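Local coordinates for solute-binding protein (Thermoactinomyces vulgaris, PDB 2ZYM) that binds cyclodextrin as the solute-binding protein of a probable carbohydrate uptake system in the bacterial cell envelope, at residues 97-102 against 119-124; 133-138 against 263-268. One frame throughout, in Å; residues are numbered along the deposited sequence.

Contact 1. Residues 97-102 against 119-124; sequences IQVDNS and GKLYGL
Ile97 reaches across to the 119-124 segment with both its backbone and its side chain. Its amide N donates to Leu121 O at 2.9 Å, a bond bent little at the hydrogen (166°) that runs nearly along the C=O axis and is the one hydrogen bond between the two segments. From CB the side chain forks. CG2 points its methyl to Tyr122 O, 4.0 Å away. CG1 sits between the backbone N and the carbonyl carbon (chi1 54°), which carries this longer branch in over the peptides beyond the bond: CG1 lies 3.4 Å from Leu121 O and 3.8 Å from Gly123 N. The same carbonyl oxygen is therefore bonded by the amide of Ile97 and covered by its side chain. At the tip, CD1 touches Leu121 CD2 at 3.6 Å and Leu124 CD2 at 4.1 Å. Leu121 meets it obliquely, its CG anti to the backbone N (chi1 -179°) and its CD2 turned to the methyl of Ile97. Two residues on, Val99 adds a looser touch, its CG2 lying 4.2 Å from Leu121 CD2. In this member of the bacterial solute-binding protein 1 family, the contact packs the loop that leads into helix 101-104 onto the start of strand 120-129, as a mostly buried apolar patch with one backbone hydrogen bond. Helix 293-303 packs against it, Met300 on Ile97 and Leu124, Thr297 and Gln301 on Val99, while helix 101-104 brings Lys104 onto Leu121 and Val103 onto Leu124. Beyond, strand 120-129 runs on into the mixed sheet, where Leu124 shares a backbone hydrogen bond with Trp284 of strand 278-287.

Contact 2. Residues 133-138 against 263-268; sequences LIYNKK and GVAPLP
An antiparallel strand pair at the margin of a four-stranded mixed sheet joins 133-136 to 263-265, the latter an outermost strand of that sheet in the periplasmic-binding-protein-like fold. Leu133 with Ala265 and Tyr135 with Gly263 are hydrogen-bonded pairs, each closed by two backbone bonds; Ile134 with Val264, between them, is a non-hydrogen-bonded pair. Leu133 N gives to Ala265 O at 2.8 Å, and Gly263 N gives to Tyr135 O at 2.9 Å in an almost straight bond (178°). At the middle pair Ile134 CG1 and Val264 CG2 lie side by side, 4.2 Å apart, on the face that helix 335-345 covers with Phe340. On the other face are Leu133, Tyr135 and Ala265. There Tyr135 CG stands between its own backbone N and carbonyl carbon (chi1 60°), a turn that swings the ring across to the partner strand and lays it against Gly263. Gly263 CA sits over the ring face, 3.8 Å from its centroid, in a CH-pi contact, and Tyr135 CE2 touches Ala265 CB further along. Gly263, having no side chain, lets the ring lie this close to its CA. With an alanine here in place of the tyrosine, Gly263 CA is likely to lose its aromatic cover and a gap to open beside the methyl of Ala265. The extended chain of Lys137 passes by the same glycine, its CE 3.9 Å from Gly263 CA. At the other end of the pair, where the partner chain leaves the sheet, Leu267 turns its tip back so that Leu267 CD2 comes to 3.7 Å from Leu133 N, and Leu133 CD2 meets Pro268 CD at 4.2 Å.

In the fold
Contacts 1 and 2 lie on opposite sides of the chain's centre, their own centres 36 Å apart and their nearest atoms about 23 Å apart, so they do not touch. They follow in series: strand 120-129, which begins in contact 1, is succeeded directly by strand 132-136 of contact 2, and this short step in sequence carries the chain from one mixed sheet to another. Bound glucose units occupy the region between the two. Contact 2 comes near them without lining the site, the side chain of Ile134 being about 11 Å from a glucose. Contact 1 packs a loop on one sheet and contact 2 pairs two strands of another, consistent with a two-lobed solute-binding protein.

Contact 1. Residues 97-102 against 119-124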
loop_
_atom_site.group_PDB
_atom_site.type_symbol
_atom_site.label_atom_id
_atom_site.label_comp_id
_atom_site.label_asym_id
_atom_site.label_seq_id
_atom_site.Cartn_x
_atom_site.Cartn_y
_atom_site.Cartn_z
ATOM N N ILE A 97 5.221 -7.889 19.625
ATOM C CA ILE A 97 4.685 -6.933 20.593
ATOM C C ILE A 97 3.820 -7.618 21.652
ATOM O O ILE A 97 3.116 -8.588 21.363
ATOM C CB ILE A 97 3.917 -5.779 19.897
ATOM C CG1 ILE A 97 2.834 -6.309 18.953
ATOM C CG2 ILE A 97 4.874 -4.899 19.110
ATOM C CD1 ILE A 97 1.437 -5.984 19.393
ATOM N N GLN A 98 3.886 -7.107 22.878
ATOM C CA GLN A 98 3.188 -7.721 24.006
ATOM C C GLN A 98 2.012 -6.871 24.436
ATOM O O GLN A 98 2.177 -5.825 25.071
ATOM C CB GLN A 98 4.137 -7.959 25.185
ATOM C CG GLN A 98 5.570 -8.300 24.795
ATOM C CD GLN A 98 5.683 -9.310 23.656
ATOM O OE1 GLN A 98 4.881 -10.239 23.538
ATOM N NE2 GLN A 98 6.686 -9.127 22.814
ATOM N N VAL A 99 0.824 -7.331 24.064
ATOM C CA VAL A 99 -0.413 -6.613 24.328
ATOM C C VAL A 99 -1.469 -7.585 24.847
ATOM O O VAL A 99 -1.419 -8.783 24.550
ATOM C CB VAL A 99 -0.932 -5.870 23.064
ATOM C CG1 VAL A 99 -0.000 -4.721 22.689
ATOM C CG2 VAL A 99 -1.107 -6.829 21.889
ATOM N N ASP A 100 -2.409 -7.065 25.632
ATOM C CA ASP A 100 -3.511 -7.867 26.154
ATOM C C ASP A 100 -4.432 -8.344 25.035
ATOM O O ASP A 100 -4.473 -7.750 23.952
ATOM C CB ASP A 100 -4.312 -7.073 27.195
ATOM C CG ASP A 100 -3.596 -6.965 28.536
ATOM O OD1 ASP A 100 -2.478 -7.507 28.689
ATOM O OD2 ASP A 100 -4.164 -6.332 29.450
ATOM N N ASN A 101 -5.163 -9.424 25.306
ATOM C CA ASN A 101 -6.153 -9.967 24.378
ATOM C C ASN A 101 -7.221 -8.938 24.031
ATOM O O ASN A 101 -7.733 -8.917 22.910
ATOM C CB ASN A 101 -6.815 -11.208 24.980
ATOM C CG ASN A 101 -7.731 -11.920 23.999
ATOM O OD1 ASN A 101 -7.310 -12.325 22.916
ATOM N ND2 ASN A 101 -8.991 -12.088 24.384
ATOM N N SER A 102 -7.546 -8.090 25.005
ATOM C CA SER A 102 -8.537 -7.032 24.836
ATOM C C SER A 102 -8.099 -5.995 23.802
ATOM O O SER A 102 -8.929 -5.460 23.066
ATOM C CB SER A 102 -8.832 -6.356 26.178
ATOM O OG SER A 102 -7.669 -5.751 26.715
ATOM N N GLY A 119 3.416 -17.041 13.648
ATOM C CA GLY A 119 2.582 -17.161 14.846
ATOM C C GLY A 119 2.740 -16.031 15.851
ATOM O O GLY A 119 2.193 -16.095 16.955
ATOM N N LYS A 120 3.480 -14.993 15.468
ATOM C CA LYS A 120 3.766 -13.873 16.359
ATOM C C LYS A 120 3.208 -12.574 15.791
ATOM O O LYS A 120 3.275 -12.343 14.582
ATOM C CB LYS A 120 5.273 -13.743 16.576
ATOM C CG LYS A 120 5.896 -14.897 17.340
ATOM C CD LYS A 120 7.413 -14.835 17.278
ATOM C CE LYS A 120 8.057 -15.427 18.518
ATOM N NZ LYS A 120 7.591 -16.806 18.849
ATOM N N LEU A 121 2.656 -11.738 16.668
ATOM C CA LEU A 121 2.104 -10.439 16.273
ATOM C C LEU A 121 3.177 -9.358 16.350
ATOM O O LEU A 121 3.827 -9.186 17.384
ATOM C CB LEU A 121 0.902 -10.069 17.152
ATOM C CG LEU A 121 0.165 -8.752 16.870
ATOM C CD1 LEU A 121 -0.609 -8.808 15.558
ATOM C CD2 LEU A 121 -0.766 -8.431 18.019
ATOM N N TYR A 122 3.348 -8.624 15.250
ATOM C CA TYR A 122 4.442 -7.659 15.130
ATOM C C TYR A 122 4.014 -6.195 15.130
ATOM O O TYR A 122 4.857 -5.298 15.142
ATOM C CB TYR A 122 5.306 -7.983 13.906
ATOM C CG TYR A 122 6.243 -9.137 14.167
ATOM C CD1 TYR A 122 5.856 -10.450 13.895
ATOM C CD2 TYR A 122 7.505 -8.921 14.717
ATOM C CE1 TYR A 122 6.708 -11.517 14.153
ATOM C CE2 TYR A 122 8.367 -9.980 14.974
ATOM C CZ TYR A 122 7.961 -11.275 14.691
ATOM O OH TYR A 122 8.809 -12.326 14.946
ATOM N N GLY A 123 2.710 -5.951 15.134
ATOM C CA GLY A 123 2.217 -4.586 15.193
ATOM C C GLY A 123 0.733 -4.441 15.436
ATOM O O GLY A 123 -0.003 -5.429 15.517
ATOM N N LEU A 124 0.309 -3.188 15.557
ATOM C CA LEU A 124 -1.100 -2.838 15.621
ATOM C C LEU A 124 -1.421 -1.975 14.403
ATOM O O LEU A 124 -0.640 -1.088 14.047
ATOM C CB LEU A 124 -1.427 -2.106 16.929
ATOM C CG LEU A 124 -1.252 -2.864 18.257
ATOM C CD1 LEU A 124 -1.549 -1.950 19.435
ATOM C CD2 LEU A 124 -2.103 -4.130 18.335
#

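Contact 2. Residues 133-138 against 263-268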
loop_
_atom_site.group_PDB
_atom_site.type_symbol
_atom_site.label_atom_id
_atom_site.label_comp_id
_atom_site.label_asym_id
_atom_site.label_seq_id
_atom_site.Cartn_x
_atom_site.Cartn_y
_atom_site.Cartn_z
ATOM N N LEU A 133 -11.095 3.041 -8.305
ATOM C CA LEU A 133 -11.220 4.084 -9.310
ATOM C C LEU A 133 -11.636 5.374 -8.618
ATOM O O LEU A 133 -12.742 5.477 -8.092
ATOM C CB LEU A 133 -12.216 3.702 -10.414
ATOM C CG LEU A 133 -12.183 4.591 -11.669
ATOM C CD1 LEU A 133 -10.938 4.327 -12.515
ATOM C CD2 LEU A 133 -13.444 4.421 -12.510
ATOM N N ILE A 134 -10.722 6.336 -8.593
ATOM C CA ILE A 134 -11.008 7.665 -8.064
ATOM C C ILE A 134 -11.229 8.577 -9.261
ATOM O O ILE A 134 -10.347 8.721 -10.111
ATOM C CB ILE A 134 -9.857 8.198 -7.161
ATOM C CG1 ILE A 134 -9.720 7.356 -5.888
ATOM C CG2 ILE A 134 -10.100 9.644 -6.751
ATOM C CD1 ILE A 134 -8.961 6.094 -6.070
ATOM N N TYR A 135 -12.416 9.166 -9.344
ATOM C CA TYR A 135 -12.751 9.996 -10.496
ATOM C C TYR A 135 -13.144 11.424 -10.135
ATOM O O TYR A 135 -13.571 11.707 -9.014
ATOM C CB TYR A 135 -13.799 9.319 -11.396
ATOM C CG TYR A 135 -15.130 9.017 -10.742
ATOM C CD1 TYR A 135 -16.226 9.861 -10.922
ATOM C CD2 TYR A 135 -15.301 7.872 -9.967
ATOM C CE1 TYR A 135 -17.456 9.581 -10.330
ATOM C CE2 TYR A 135 -16.522 7.585 -9.371
ATOM C CZ TYR A 135 -17.596 8.439 -9.562
ATOM O OH TYR A 135 -18.801 8.145 -8.969
ATOM N N ASN A 136 -12.968 12.314 -11.106
ATOM C CA ASN A 136 -13.386 13.701 -11.005
ATOM C C ASN A 136 -14.830 13.800 -11.482
ATOM O O ASN A 136 -15.104 13.675 -12.678
ATOM C CB ASN A 136 -12.462 14.581 -11.858
ATOM C CG ASN A 136 -12.749 16.066 -11.711
ATOM O OD1 ASN A 136 -13.888 16.479 -11.481
ATOM N ND2 ASN A 136 -11.712 16.881 -11.862
ATOM N N LYS A 137 -15.747 14.017 -10.541
ATOM C CA LYS A 137 -17.187 14.037 -10.833
ATOM C C LYS A 137 -17.596 15.083 -11.875
ATOM O O LYS A 137 -18.619 14.925 -12.542
ATOM C CB LYS A 137 -18.005 14.222 -9.552
ATOM C CG LYS A 137 -18.082 12.984 -8.672
ATOM C CD LYS A 137 -19.175 13.127 -7.626
ATOM C CE LYS A 137 -19.342 11.852 -6.818
ATOM N NZ LYS A 137 -20.486 11.947 -5.865
ATOM N N LYS A 138 -16.793 16.137 -12.011
ATOM C CA LYS A 138 -17.044 17.184 -13.004
ATOM C C LYS A 138 -16.649 16.751 -14.417
ATOM O O LYS A 138 -17.161 17.288 -15.403
ATOM C CB LYS A 138 -16.320 18.479 -12.628
ATOM C CG LYS A 138 -16.836 19.152 -11.366
ATOM C CD LYS A 138 -16.227 20.538 -11.208
ATOM C CE LYS A 138 -16.546 21.137 -9.851
ATOM N NZ LYS A 138 -16.047 22.538 -9.747
ATOM N N GLY A 263 -15.194 11.210 -6.652
ATOM C CA GLY A 263 -15.981 9.990 -6.569
ATOM C C GLY A 263 -15.027 8.822 -6.415
ATOM O O GLY A 263 -13.886 8.881 -6.880
ATOM N N VAL A 264 -15.480 7.772 -5.736
ATOM C CA VAL A 264 -14.700 6.545 -5.595
ATOM C C VAL A 264 -15.582 5.346 -5.936
ATOM O O VAL A 264 -16.647 5.156 -5.348
ATOM C CB VAL A 264 -14.102 6.380 -4.168
ATOM C CG1 VAL A 264 -13.222 5.131 -4.089
ATOM C CG2 VAL A 264 -13.305 7.613 -3.762
ATOM N N ALA A 265 -15.130 4.550 -6.900
ATOM C CA ALA A 265 -15.842 3.343 -7.298
ATOM C C ALA A 265 -14.876 2.167 -7.386
ATOM O O ALA A 265 -13.689 2.363 -7.663
ATOM C CB ALA A 265 -16.539 3.560 -8.636
ATOM N N PRO A 266 -15.371 0.938 -7.135
ATOM C CA PRO A 266 -14.539 -0.225 -7.421
ATOM C C PRO A 266 -14.129 -0.235 -8.889
ATOM O O PRO A 266 -14.862 0.282 -9.738
ATOM C CB PRO A 266 -15.466 -1.414 -7.119
ATOM C CG PRO A 266 -16.848 -0.845 -7.054
ATOM C CD PRO A 266 -16.676 0.556 -6.571
ATOM N N LEU A 267 -12.960 -0.796 -9.183
ATOM C CA LEU A 267 -12.499 -0.907 -10.563
ATOM C C LEU A 267 -13.552 -1.636 -11.395
ATOM O O LEU A 267 -14.056 -2.676 -10.973
ATOM C CB LEU A 267 -11.152 -1.640 -10.643
ATOM C CG LEU A 267 -9.916 -1.036 -9.960
ATOM C CD1 LEU A 267 -8.689 -1.895 -10.222
ATOM C CD2 LEU A 267 -9.658 0.398 -10.409
ATOM N N PRO A 268 -13.917 -1.069 -12.562
ATOM C CA PRO A 268 -14.854 -1.727 -13.478
ATOM C C PRO A 268 -14.471 -3.184 -13.725
ATOM O O PRO A 268 -13.281 -3.497 -13.855
ATOM C CB PRO A 268 -14.729 -0.913 -14.773
ATOM C CG PRO A 268 -13.631 0.095 -14.538
ATOM C CD PRO A 268 -13.485 0.244 -13.069
#